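Local coordinates for citrate lyase subunit beta-like protein (Mycobacterium tuberculosis H37Rv, PDB 6AQ4) that binds magnesium and citramalyl-CoA as a trimeric aldolase-family lyase and may play a role in fatty acid biosynthesis, at residues 99-104 with 115-120; 229-234 with 269-274. One frame throughout, in Å; residues are numbered along the deposited sequence.

Contact 1 of 2, residues 99-104 with 115-120; sequences PKAESA and VIALVE. With MG (magnesium ion), chain K; CQM (Citramalyl-CoA), chain L.
At the C-terminal mouth of a TIM barrel, where the loops after the strands build the magnesium site, the loop that follows strand 95-98 lies over the end of the neighbouring strand 114-119. The E120 carboxylate makes much of the polar part of the contact, each oxygen doing a different job. OE1 of E120 binds the magnesium ion at 2.2 Å. OE2 of E120 uses its anti lone pair, turned away from OE1, to accept the backbone N-H of K100 over 2.9 Å. OE2 also takes a hydrogen bond from a metal-bound water, so both oxygens are held and the plane of the carboxylate is fixed. The torsions place it there: CG of E120 sits between backbone N and carbonyl carbon (chi1 44°), and the chain, extended beyond CG, delivers OE1 to the ion. Glutamate suits the place, long enough to span from strand end to metal and with a second oxygen left for the loop.

Further back along the strand, A101 N donates to L118 O at 3.1 Å, nearly straight at the hydrogen (161°) but from above the carbonyl plane. A101 and A117 touch through their methyls, CB to CB 3.7 Å, a closeness that small side chains permit. A second water bridges A101 O and E120 N, continuing the link between the backbones. The K100 chain bends at chi2 and crosses the E120 side chain, with CD of K100 3.4 Å from OE2 of E120; its NZ forms salt bridges with E44 and D45 and also bonds to D146, the other protein ligand of the ion. Magnesium bound by a glutamate and an aspartate, chelated by O7 and O3 of citramalyl-CoA and bound by two waters, is the metal site of the HpcH/HpaI aldolase family.

Contact 2 of 2, residues 229-234 with 269-274; sequences YRPSHE and ETMLRR
P231 and R274 carry most of this contact, in which the link between helices 221-228 and 233-246 packs against the C-terminal helix 262-275, outside the strands of the TIM barrel. The proline ring lies against the helix, its CG 3.5 Å from M271 O and also touching M271 CB. P231 CD rests 4.1 Å from R274 CB. The ring thus fits against one turn of helix, between residues three apart. Proline suits this spot because its compact ring presents an apolar surface and its closed backbone limits how the link can turn before the next helix begins.

R274 meets the link with its aliphatic part. Its CD comes to 3.1 Å from Y229 O, a carbon-to-oxygen approach in which the methylene next to the guanidinium, rather than an N-H, meets the carbonyl. The chain bends at chi3 (-98°), and one face of the guanidinium is covered by CG2 of T270, 3.6 Å above its plane and offset toward the rim. A long arginine can therefore use its methylenes for packing and lay its flat end over the preceding turn of its own helix. R230 adds little, its CG brushing R274 O.

Further out, M271 reaches W238 on helix 233-246, while P231 itself rests on L236 of that helix. The ring of Y229 turns to the alanines A203, A206 and A207 of helix 196-209, and its hydroxyl bonds to T214 on the last barrel strand. A second subunit also packs here, its S154 against M271 and R274 and its G152 against T270, so the C-terminal helix packs on the link of its own chain and on a second subunit of the trimer. Within that helix, R274 N closes the regular turn on T270 O at 2.9 Å.

From the N terminus the chain first runs through strands 17-22, 38-42, 69-72 and 95-98, then enters contact 1, which closes a short loop of ten residues around helix 104-108 and joins the fourth barrel strand's exit to the fifth strand. The barrel is completed afterwards, through strand 213-216. Only then does contact 2 open, closing a longer excursion of 34 residues that holds most of helix 233-246 and the hairpin 253-260. The two loops follow in series, neither enclosing nor crossing the other. Their centres lie 31 Å apart, on opposite sides of the chain's centre: contact 1 belongs to the metal site, while contact 2 ties the link before helix 233-246 to the C-terminal helix 262-275.

Contact 1 of 2, residues 99-104 with 115-120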
ATOM      1  N   PRO B  99      -3.383  15.205 -16.658  1.00 25.66           N
ATOM      2  CA  PRO B  99      -3.984  13.877 -16.491  1.00 29.42           C
ATOM      3  C   PRO B  99      -3.027  12.800 -16.985  1.00 29.39           C
ATOM      4  O   PRO B  99      -2.129  13.103 -17.766  1.00 30.02           O
ATOM      5  CB  PRO B  99      -5.217  13.937 -17.399  1.00 28.56           C
ATOM      6  CG  PRO B  99      -4.775  14.848 -18.523  1.00 29.03           C
ATOM      7  CD  PRO B  99      -3.880  15.891 -17.866  1.00 25.66           C
ATOM      8  N   LYS B 100      -3.247  11.559 -16.554  1.00 24.07           N
ATOM      9  CA  LYS B 100      -2.362  10.441 -16.876  1.00 27.49           C
ATOM     10  C   LYS B 100      -0.917  10.813 -16.637  1.00 26.91           C
ATOM     11  O   LYS B 100      -0.049  10.459 -17.438  1.00 28.30           O
ATOM     12  CB  LYS B 100      -2.518   9.962 -18.326  1.00 28.96           C
ATOM     13  CG  LYS B 100      -3.771   9.128 -18.630  1.00 28.59           C
ATOM     14  CD  LYS B 100      -4.995   9.988 -18.746  1.00 36.26           C
ATOM     15  CE  LYS B 100      -6.117   9.269 -19.495  1.00 35.00           C
ATOM     16  NZ  LYS B 100      -7.406  10.010 -19.363  1.00 28.45           N
ATOM     17  N   ALA B 101      -0.650  11.537 -15.552  1.00 27.86           N
ATOM     18  CA  ALA B 101       0.729  11.921 -15.230  1.00 25.87           C
ATOM     19  C   ALA B 101       1.514  10.648 -15.002  1.00 26.67           C
ATOM     20  O   ALA B 101       1.107   9.821 -14.204  1.00 25.66           O
ATOM     21  CB  ALA B 101       0.771  12.791 -13.983  1.00 25.07           C
ATOM     22  N   GLU B 102       2.635  10.483 -15.700  1.00 27.80           N
ATOM     23  CA  GLU B 102       3.342   9.203 -15.682  1.00 24.92           C
ATOM     24  C   GLU B 102       4.856   9.304 -15.527  1.00 28.51           C
ATOM     25  O   GLU B 102       5.510   8.287 -15.352  1.00 28.63           O
ATOM     26  CB  GLU B 102       2.990   8.368 -16.930  1.00 26.12           C
ATOM     27  CG  GLU B 102       1.638   7.702 -16.799  1.00 35.64           C
ATOM     28  CD  GLU B 102       1.259   6.843 -17.979  1.00 37.78           C
ATOM     29  OE1 GLU B 102       0.524   5.860 -17.755  1.00 35.54           O
ATOM     30  OE2 GLU B 102       1.674   7.151 -19.124  1.00 42.88           O
ATOM     31  N   SER B 103       5.407  10.516 -15.613  1.00 24.76           N
ATOM     32  CA  SER B 103       6.849  10.719 -15.438  1.00 29.81           C
ATOM     33  C   SER B 103       7.143  12.150 -15.020  1.00 32.70           C
ATOM     34  O   SER B 103       6.334  13.051 -15.263  1.00 29.75           O
ATOM     35  CB  SER B 103       7.602  10.428 -16.743  1.00 32.63           C
ATOM     36  OG  SER B 103       7.365  11.455 -17.698  1.00 29.53           O
ATOM     37  N   ALA B 104       8.306  12.366 -14.406  1.00 31.36           N
ATOM     38  CA  ALA B 104       8.732  13.712 -14.046  1.00 30.26           C
ATOM     39  C   ALA B 104       8.899  14.565 -15.297  1.00 30.91           C
ATOM     40  O   ALA B 104       8.590  15.768 -15.297  1.00 32.25           O
ATOM     41  CB  ALA B 104      10.044  13.671 -13.256  1.00 37.75           C
ATOM     42  N   VAL B 115       2.008  22.907 -11.852  1.00 34.49           N
ATOM     43  CA  VAL B 115       1.375  21.695 -12.343  1.00 27.85           C
ATOM     44  C   VAL B 115       0.801  20.864 -11.203  1.00 39.77           C
ATOM     45  O   VAL B 115       1.514  20.522 -10.247  1.00 34.25           O
ATOM     46  CB  VAL B 115       2.374  20.811 -13.119  1.00 31.52           C
ATOM     47  CG1 VAL B 115       1.753  19.428 -13.414  1.00 27.36           C
ATOM     48  CG2 VAL B 115       2.836  21.487 -14.395  1.00 28.90           C
ATOM     49  N   ILE B 116      -0.488  20.544 -11.296  1.00 35.20           N
ATOM     50  CA  ILE B 116      -1.071  19.522 -10.429  1.00 33.29           C
ATOM     51  C   ILE B 116      -1.116  18.212 -11.221  1.00 32.63           C
ATOM     52  O   ILE B 116      -1.836  18.098 -12.224  1.00 30.22           O
ATOM     53  CB  ILE B 116      -2.482  19.917  -9.945  1.00 33.10           C
ATOM     54  CG1 ILE B 116      -2.435  21.255  -9.200  1.00 36.08           C
ATOM     55  CG2 ILE B 116      -3.074  18.822  -9.064  1.00 25.17           C
ATOM     56  CD1 ILE B 116      -3.795  21.750  -8.751  1.00 37.80           C
ATOM     57  N   ALA B 117      -0.321  17.239 -10.790  1.00 25.09           N
ATOM     58  CA  ALA B 117      -0.251  15.953 -11.466  1.00 31.30           C
ATOM     59  C   ALA B 117      -1.393  15.042 -11.019  1.00 32.75           C
ATOM     60  O   ALA B 117      -1.552  14.751  -9.818  1.00 28.13           O
ATOM     61  CB  ALA B 117       1.088  15.276 -11.193  1.00 27.05           C
ATOM     62  N   LEU B 118      -2.189  14.599 -11.983  1.00 25.87           N
ATOM     63  CA  LEU B 118      -3.268  13.668 -11.707  1.00 21.86           C
ATOM     64  C   LEU B 118      -2.779  12.277 -12.088  1.00 28.05           C
ATOM     65  O   LEU B 118      -2.680  11.923 -13.281  1.00 27.91           O
ATOM     66  CB  LEU B 118      -4.532  14.045 -12.490  1.00 22.61           C
ATOM     67  CG  LEU B 118      -5.701  13.052 -12.548  1.00 28.12           C
ATOM     68  CD1 LEU B 118      -6.188  12.633 -11.160  1.00 22.55           C
ATOM     69  CD2 LEU B 118      -6.878  13.623 -13.388  1.00 31.44           C
ATOM     70  N   VAL B 119      -2.451  11.497 -11.064  1.00 27.78           N
ATOM     71  CA  VAL B 119      -2.003  10.125 -11.252  1.00 23.93           C
ATOM     72  C   VAL B 119      -3.200   9.189 -11.274  1.00 31.17           C
ATOM     73  O   VAL B 119      -4.003   9.147 -10.330  1.00 25.07           O
ATOM     74  CB  VAL B 119      -1.007   9.719 -10.145  1.00 27.35           C
ATOM     75  CG1 VAL B 119      -0.637   8.237 -10.250  1.00 28.49           C
ATOM     76  CG2 VAL B 119       0.220  10.593 -10.242  1.00 24.59           C
ATOM     77  N   GLU B 120      -3.313   8.429 -12.357  1.00 26.44           N
ATOM     78  CA  GLU B 120      -4.497   7.622 -12.600  1.00 24.25           C
ATOM     79  C   GLU B 120      -4.169   6.454 -13.540  1.00 28.68           C
ATOM     80  O   GLU B 120      -5.017   6.002 -14.299  1.00 31.26           O
ATOM     81  CB  GLU B 120      -5.611   8.504 -13.184  1.00 25.21           C
ATOM     82  CG  GLU B 120      -5.109   9.461 -14.274  1.00 25.16           C
ATOM     83  CD  GLU B 120      -6.224  10.306 -14.863  1.00 26.52           C
ATOM     84  OE1 GLU B 120      -7.382  10.061 -14.479  1.00 26.78           O
ATOM     85  OE2 GLU B 120      -5.947  11.199 -15.691  1.00 27.39           O
TER
HETATM   86 MG    MG K 301      -9.128  10.241 -15.736  1.00 34.46          MG
HETATM   87  C2  CQM L 302     -12.375  11.107 -13.353  1.00 46.92           C
HETATM   88  C4  CQM L 302     -10.632   9.395 -13.266  1.00 38.53           C
HETATM   89  C6  CQM L 302     -10.407  11.618 -11.988  1.00 43.54           C
HETATM   90  P2A CQM L 302     -26.501  17.887 -15.320  1.00 60.56           P
HETATM   91  O5A CQM L 302     -26.883  19.264 -15.814  1.00 68.24           O
HETATM   92  O4A CQM L 302     -27.101  16.811 -16.202  1.00 52.28           O
HETATM   93  O3A CQM L 302     -26.915  17.655 -13.824  1.00 79.04           O
HETATM   94  O6A CQM L 302     -24.916  17.723 -15.406  1.00 60.17           O
HETATM   95  P1A CQM L 302     -27.975  18.565 -13.091  1.00 60.07           P
HETATM   96  O1A CQM L 302     -28.133  18.059 -11.665  1.00 63.75           O
HETATM   97  O2A CQM L 302     -29.300  18.509 -13.851  1.00 64.55           O
HETATM   98  O5B CQM L 302     -27.465  20.056 -13.028  1.00 67.81           O
HETATM   99  C5B CQM L 302     -28.272  21.011 -12.418  1.00 66.62           C
HETATM  100  C4B CQM L 302     -27.642  22.378 -12.194  1.00 67.68           C
HETATM  101  O4B CQM L 302     -26.322  22.181 -11.836  1.00 63.40           O
HETATM  102  C3B CQM L 302     -27.558  23.148 -13.433  1.00 67.33           C
HETATM  103  O3B CQM L 302     -27.524  24.512 -13.118  1.00 66.24           O
HETATM  104  C2B CQM L 302     -26.314  22.764 -13.922  1.00 68.29           C
HETATM  105  O2B CQM L 302     -25.969  23.483 -15.065  1.00 74.07           O
HETATM  106  C1B CQM L 302     -25.451  22.784 -12.728  1.00 62.24           C
HETATM  107  P3B CQM L 302     -28.875  25.359 -13.164  1.00 89.46           P
HETATM  108  O7A CQM L 302     -28.560  26.834 -12.948  1.00 93.55           O
HETATM  109  O8A CQM L 302     -29.823  24.875 -12.077  1.00 82.82           O
HETATM  110  O9A CQM L 302     -29.507  25.150 -14.525  1.00 83.75           O
HETATM  111  N9A CQM L 302     -24.209  22.006 -12.804  1.00 55.87           N
HETATM  112  C4A CQM L 302     -22.959  22.502 -12.864  1.00 54.80           C
HETATM  113  N3A CQM L 302     -22.443  23.742 -12.867  1.00 59.50           N
HETATM  114  C2A CQM L 302     -21.124  23.925 -12.928  1.00 50.62           C
HETATM  115  N1A CQM L 302     -20.279  22.885 -12.999  1.00 47.45           N
HETATM  116  C6A CQM L 302     -20.740  21.627 -12.995  1.00 49.93           C
HETATM  117  C5A CQM L 302     -22.106  21.408 -12.926  1.00 52.12           C
HETATM  118  N7A CQM L 302     -22.860  20.294 -12.903  1.00 52.03           N
HETATM  119  C8A CQM L 302     -24.143  20.665 -12.832  1.00 56.53           C
HETATM  120  N6A CQM L 302     -19.854  20.479 -13.061  1.00 45.01           N
HETATM  121  CBP CQM L 302     -22.917  16.327 -15.374  1.00 51.32           C
HETATM  122  CCP CQM L 302     -24.399  16.433 -15.265  1.00 50.68           C
HETATM  123  CDP CQM L 302     -22.588  16.292 -16.839  1.00 51.00           C
HETATM  124  CEP CQM L 302     -22.438  15.029 -14.678  1.00 49.24           C
HETATM  125  CAP CQM L 302     -22.313  17.554 -14.709  1.00 49.97           C
HETATM  126  OAP CQM L 302     -22.494  17.540 -13.314  1.00 40.86           O
HETATM  127  C9P CQM L 302     -20.801  17.687 -14.932  1.00 50.70           C
HETATM  128  O9P CQM L 302     -20.356  17.999 -16.016  1.00 48.01           O
HETATM  129  N8P CQM L 302     -19.888  17.429 -13.839  1.00 43.78           N
HETATM  130  C7P CQM L 302     -18.484  17.540 -14.073  1.00 39.06           C
HETATM  131  C6P CQM L 302     -17.971  16.600 -15.174  1.00 39.80           C
HETATM  132  C5P CQM L 302     -16.475  16.579 -15.288  1.00 44.88           C
HETATM  133  O5P CQM L 302     -15.869  17.625 -15.235  1.00 46.93           O
HETATM  134  N4P CQM L 302     -15.799  15.314 -15.457  1.00 44.21           N
HETATM  135  C3P CQM L 302     -14.341  15.269 -15.527  1.00 43.39           C
HETATM  136  C2P CQM L 302     -13.766  15.010 -14.151  1.00 41.25           C
HETATM  137  S1P CQM L 302     -14.096  13.386 -13.450  1.00 39.47           S
HETATM  138  C1  CQM L 302     -12.875  12.267 -14.219  1.00 52.14           C
HETATM  139  O2  CQM L 302     -12.439  12.430 -15.406  1.00 38.72           O
HETATM  140  C3  CQM L 302     -10.887  10.916 -13.259  1.00 41.45           C
HETATM  141  O7  CQM L 302     -10.294  11.508 -14.373  1.00 31.86           O
HETATM  142  O3  CQM L 302     -10.168   8.776 -14.304  1.00 32.57           O
HETATM  143  O4  CQM L 302     -10.889   8.720 -12.237  1.00 36.94           O
HETATM  144  O   HOH W   1      -8.169  11.952 -16.793  1.00 28.29           O
HETATM  145  O   HOH W   2      -1.130   8.401 -14.236  1.00 28.49           O
HETATM  146  O   HOH W   3     -10.980  10.433 -17.097  1.00 33.73           O

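Contact 2 of 2, residues 229-234 with 269-274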
ATOM      1  N   TYR B 229     -14.924  18.916   6.149  1.00 43.62           N
ATOM      2  CA  TYR B 229     -13.560  19.313   6.490  1.00 43.85           C
ATOM      3  C   TYR B 229     -13.501  20.121   7.779  1.00 54.16           C
ATOM      4  O   TYR B 229     -12.420  20.477   8.248  1.00 57.96           O
ATOM      5  CB  TYR B 229     -12.923  20.101   5.345  1.00 43.79           C
ATOM      6  CG  TYR B 229     -12.220  19.228   4.334  1.00 40.39           C
ATOM      7  CD1 TYR B 229     -12.938  18.408   3.475  1.00 47.59           C
ATOM      8  CD2 TYR B 229     -10.838  19.219   4.243  1.00 38.89           C
ATOM      9  CE1 TYR B 229     -12.299  17.604   2.554  1.00 46.47           C
ATOM     10  CE2 TYR B 229     -10.186  18.416   3.326  1.00 38.94           C
ATOM     11  CZ  TYR B 229     -10.920  17.611   2.484  1.00 38.96           C
ATOM     12  OH  TYR B 229     -10.270  16.812   1.571  1.00 34.58           O
ATOM     13  N   ARG B 230     -14.663  20.416   8.348  1.00 51.06           N
ATOM     14  CA  ARG B 230     -14.710  21.056   9.657  1.00 58.50           C
ATOM     15  C   ARG B 230     -14.971  20.017  10.743  1.00 56.18           C
ATOM     16  O   ARG B 230     -15.957  19.284  10.673  1.00 51.60           O
ATOM     17  CB  ARG B 230     -15.791  22.130   9.690  1.00 69.21           C
ATOM     18  CG  ARG B 230     -15.565  23.252   8.694  1.00 78.22           C
ATOM     19  CD  ARG B 230     -16.780  24.160   8.637  1.00 87.44           C
ATOM     20  NE  ARG B 230     -16.937  24.792   7.329  1.00 92.25           N
ATOM     21  CZ  ARG B 230     -18.101  25.217   6.845  1.00 95.79           C
ATOM     22  NH1 ARG B 230     -19.207  25.070   7.563  1.00 98.74           N
ATOM     23  NH2 ARG B 230     -18.160  25.781   5.644  1.00 95.03           N
ATOM     24  N   PRO B 231     -14.093  19.965  11.759  1.00 60.06           N
ATOM     25  CA  PRO B 231     -14.159  19.000  12.865  1.00 59.97           C
ATOM     26  C   PRO B 231     -15.456  19.112  13.672  1.00 52.96           C
ATOM     27  O   PRO B 231     -15.984  20.210  13.797  1.00 47.30           O
ATOM     28  CB  PRO B 231     -12.976  19.409  13.754  1.00 63.58           C
ATOM     29  CG  PRO B 231     -12.086  20.233  12.878  1.00 61.88           C
ATOM     30  CD  PRO B 231     -13.010  20.944  11.951  1.00 60.95           C
ATOM     31  N   SER B 232     -15.947  17.990  14.200  1.00 52.35           N
ATOM     32  CA  SER B 232     -17.106  17.973  15.102  1.00 55.95           C
ATOM     33  C   SER B 232     -16.922  18.950  16.249  1.00 54.35           C
ATOM     34  O   SER B 232     -15.805  19.172  16.714  1.00 51.55           O
ATOM     35  CB  SER B 232     -17.288  16.579  15.713  1.00 60.96           C
ATOM     36  OG  SER B 232     -17.576  15.605  14.727  1.00 72.06           O
ATOM     37  N   HIS B 233     -18.017  19.513  16.738  1.00 60.96           N
ATOM     38  CA  HIS B 233     -17.926  20.318  17.949  1.00 65.10           C
ATOM     39  C   HIS B 233     -17.302  19.490  19.082  1.00 55.08           C
ATOM     40  O   HIS B 233     -16.666  20.021  19.990  1.00 54.58           O
ATOM     41  CB  HIS B 233     -19.297  20.844  18.348  1.00 77.12           C
ATOM     42  CG  HIS B 233     -19.268  21.723  19.555  1.00 90.98           C
ATOM     43  ND1 HIS B 233     -19.604  21.270  20.813  1.00 95.60           N
ATOM     44  CD2 HIS B 233     -18.930  23.026  19.700  1.00 99.40           C
ATOM     45  CE1 HIS B 233     -19.485  22.259  21.680  1.00103.18           C
ATOM     46  NE2 HIS B 233     -19.078  23.336  21.030  1.00105.49           N
ATOM     47  N   GLU B 234     -17.476  18.178  19.003  1.00 49.19           N
ATOM     48  CA  GLU B 234     -16.941  17.263  19.991  1.00 54.36           C
ATOM     49  C   GLU B 234     -15.422  17.180  19.889  1.00 51.06           C
ATOM     50  O   GLU B 234     -14.717  17.183  20.901  1.00 49.28           O
ATOM     51  CB  GLU B 234     -17.562  15.882  19.792  1.00 70.42           C
ATOM     52  CG  GLU B 234     -16.952  14.785  20.643  1.00 82.33           C
ATOM     53  CD  GLU B 234     -17.847  13.562  20.731  1.00 90.93           C
ATOM     54  OE1 GLU B 234     -19.029  13.725  21.105  1.00 97.93           O
ATOM     55  OE2 GLU B 234     -17.374  12.447  20.420  1.00 89.13           O
ATOM     56  N   GLU B 269      -4.342  21.218  17.371  1.00 45.17           N
ATOM     57  CA  GLU B 269      -4.193  22.545  16.795  1.00 46.36           C
ATOM     58  C   GLU B 269      -4.655  22.585  15.351  1.00 43.42           C
ATOM     59  O   GLU B 269      -5.188  23.600  14.900  1.00 44.42           O
ATOM     60  CB  GLU B 269      -2.755  23.030  16.917  1.00 51.02           C
ATOM     61  CG  GLU B 269      -2.529  23.894  18.148  1.00 69.66           C
ATOM     62  CD  GLU B 269      -1.172  23.667  18.762  1.00 74.82           C
ATOM     63  OE1 GLU B 269      -0.854  24.342  19.764  1.00 72.51           O
ATOM     64  OE2 GLU B 269      -0.427  22.805  18.240  1.00 75.27           O
ATOM     65  N   THR B 270      -4.457  21.486  14.623  1.00 43.04           N
ATOM     66  CA  THR B 270      -4.914  21.405  13.239  1.00 40.14           C
ATOM     67  C   THR B 270      -6.442  21.457  13.177  1.00 46.34           C
ATOM     68  O   THR B 270      -7.017  22.110  12.305  1.00 44.38           O
ATOM     69  CB  THR B 270      -4.383  20.132  12.534  1.00 43.86           C
ATOM     70  OG1 THR B 270      -2.958  20.227  12.392  1.00 44.90           O
ATOM     71  CG2 THR B 270      -5.013  19.968  11.155  1.00 35.46           C
ATOM     72  N   MET B 271      -7.098  20.775  14.114  1.00 46.56           N
ATOM     73  CA  MET B 271      -8.548  20.864  14.238  1.00 46.44           C
ATOM     74  C   MET B 271      -8.973  22.313  14.443  1.00 51.17           C
ATOM     75  O   MET B 271      -9.916  22.794  13.812  1.00 59.65           O
ATOM     76  CB  MET B 271      -9.045  20.025  15.416  1.00 44.92           C
ATOM     77  CG  MET B 271      -9.057  18.525  15.179  1.00 44.08           C
ATOM     78  SD  MET B 271      -9.392  17.620  16.719  1.00 44.35           S
ATOM     79  CE  MET B 271      -9.214  15.941  16.114  1.00 34.73           C
ATOM     80  N   LEU B 272      -8.273  23.006  15.333  1.00 46.04           N
ATOM     81  CA  LEU B 272      -8.641  24.372  15.685  1.00 55.89           C
ATOM     82  C   LEU B 272      -8.418  25.318  14.508  1.00 62.29           C
ATOM     83  O   LEU B 272      -9.087  26.346  14.383  1.00 61.34           O
ATOM     84  CB  LEU B 272      -7.877  24.842  16.932  1.00 53.71           C
ATOM     85  CG  LEU B 272      -8.216  24.125  18.242  1.00 56.46           C
ATOM     86  CD1 LEU B 272      -7.399  24.678  19.399  1.00 56.91           C
ATOM     87  CD2 LEU B 272      -9.708  24.226  18.549  1.00 54.75           C
ATOM     88  N   ARG B 273      -7.480  24.962  13.639  1.00 65.79           N
ATOM     89  CA  ARG B 273      -7.197  25.777  12.464  1.00 71.62           C
ATOM     90  C   ARG B 273      -8.274  25.551  11.410  1.00 70.08           C
ATOM     91  O   ARG B 273      -8.881  26.501  10.919  1.00 79.62           O
ATOM     92  CB  ARG B 273      -5.809  25.461  11.901  1.00 73.05           C
ATOM     93  CG  ARG B 273      -5.321  26.456  10.859  1.00 75.56           C
ATOM     94  CD  ARG B 273      -3.898  26.152  10.415  1.00 75.89           C
ATOM     95  NE  ARG B 273      -3.745  24.786   9.917  1.00 74.36           N
ATOM     96  CZ  ARG B 273      -3.122  23.814  10.579  1.00 70.21           C
ATOM     97  NH1 ARG B 273      -2.586  24.063  11.771  1.00 66.91           N
ATOM     98  NH2 ARG B 273      -3.028  22.597  10.050  1.00 62.18           N
ATOM     99  N   ARG B 274      -8.517  24.287  11.080  1.00 60.25           N
ATOM    100  CA  ARG B 274      -9.569  23.929  10.139  1.00 64.84           C
ATOM    101  C   ARG B 274     -10.901  24.555  10.540  1.00 77.52           C
ATOM    102  O   ARG B 274     -11.797  24.726   9.708  1.00 80.73           O
ATOM    103  CB  ARG B 274      -9.723  22.409  10.056  1.00 61.67           C
ATOM    104  CG  ARG B 274      -8.819  21.738   9.052  1.00 61.02           C
ATOM    105  CD  ARG B 274      -9.368  20.370   8.674  1.00 63.76           C
ATOM    106  NE  ARG B 274      -8.735  19.290   9.419  1.00 63.47           N
ATOM    107  CZ  ARG B 274      -7.782  18.510   8.924  1.00 69.06           C
ATOM    108  NH1 ARG B 274      -7.357  18.680   7.673  1.00 69.47           N
ATOM    109  NH2 ARG B 274      -7.256  17.552   9.675  1.00 70.30           N
TER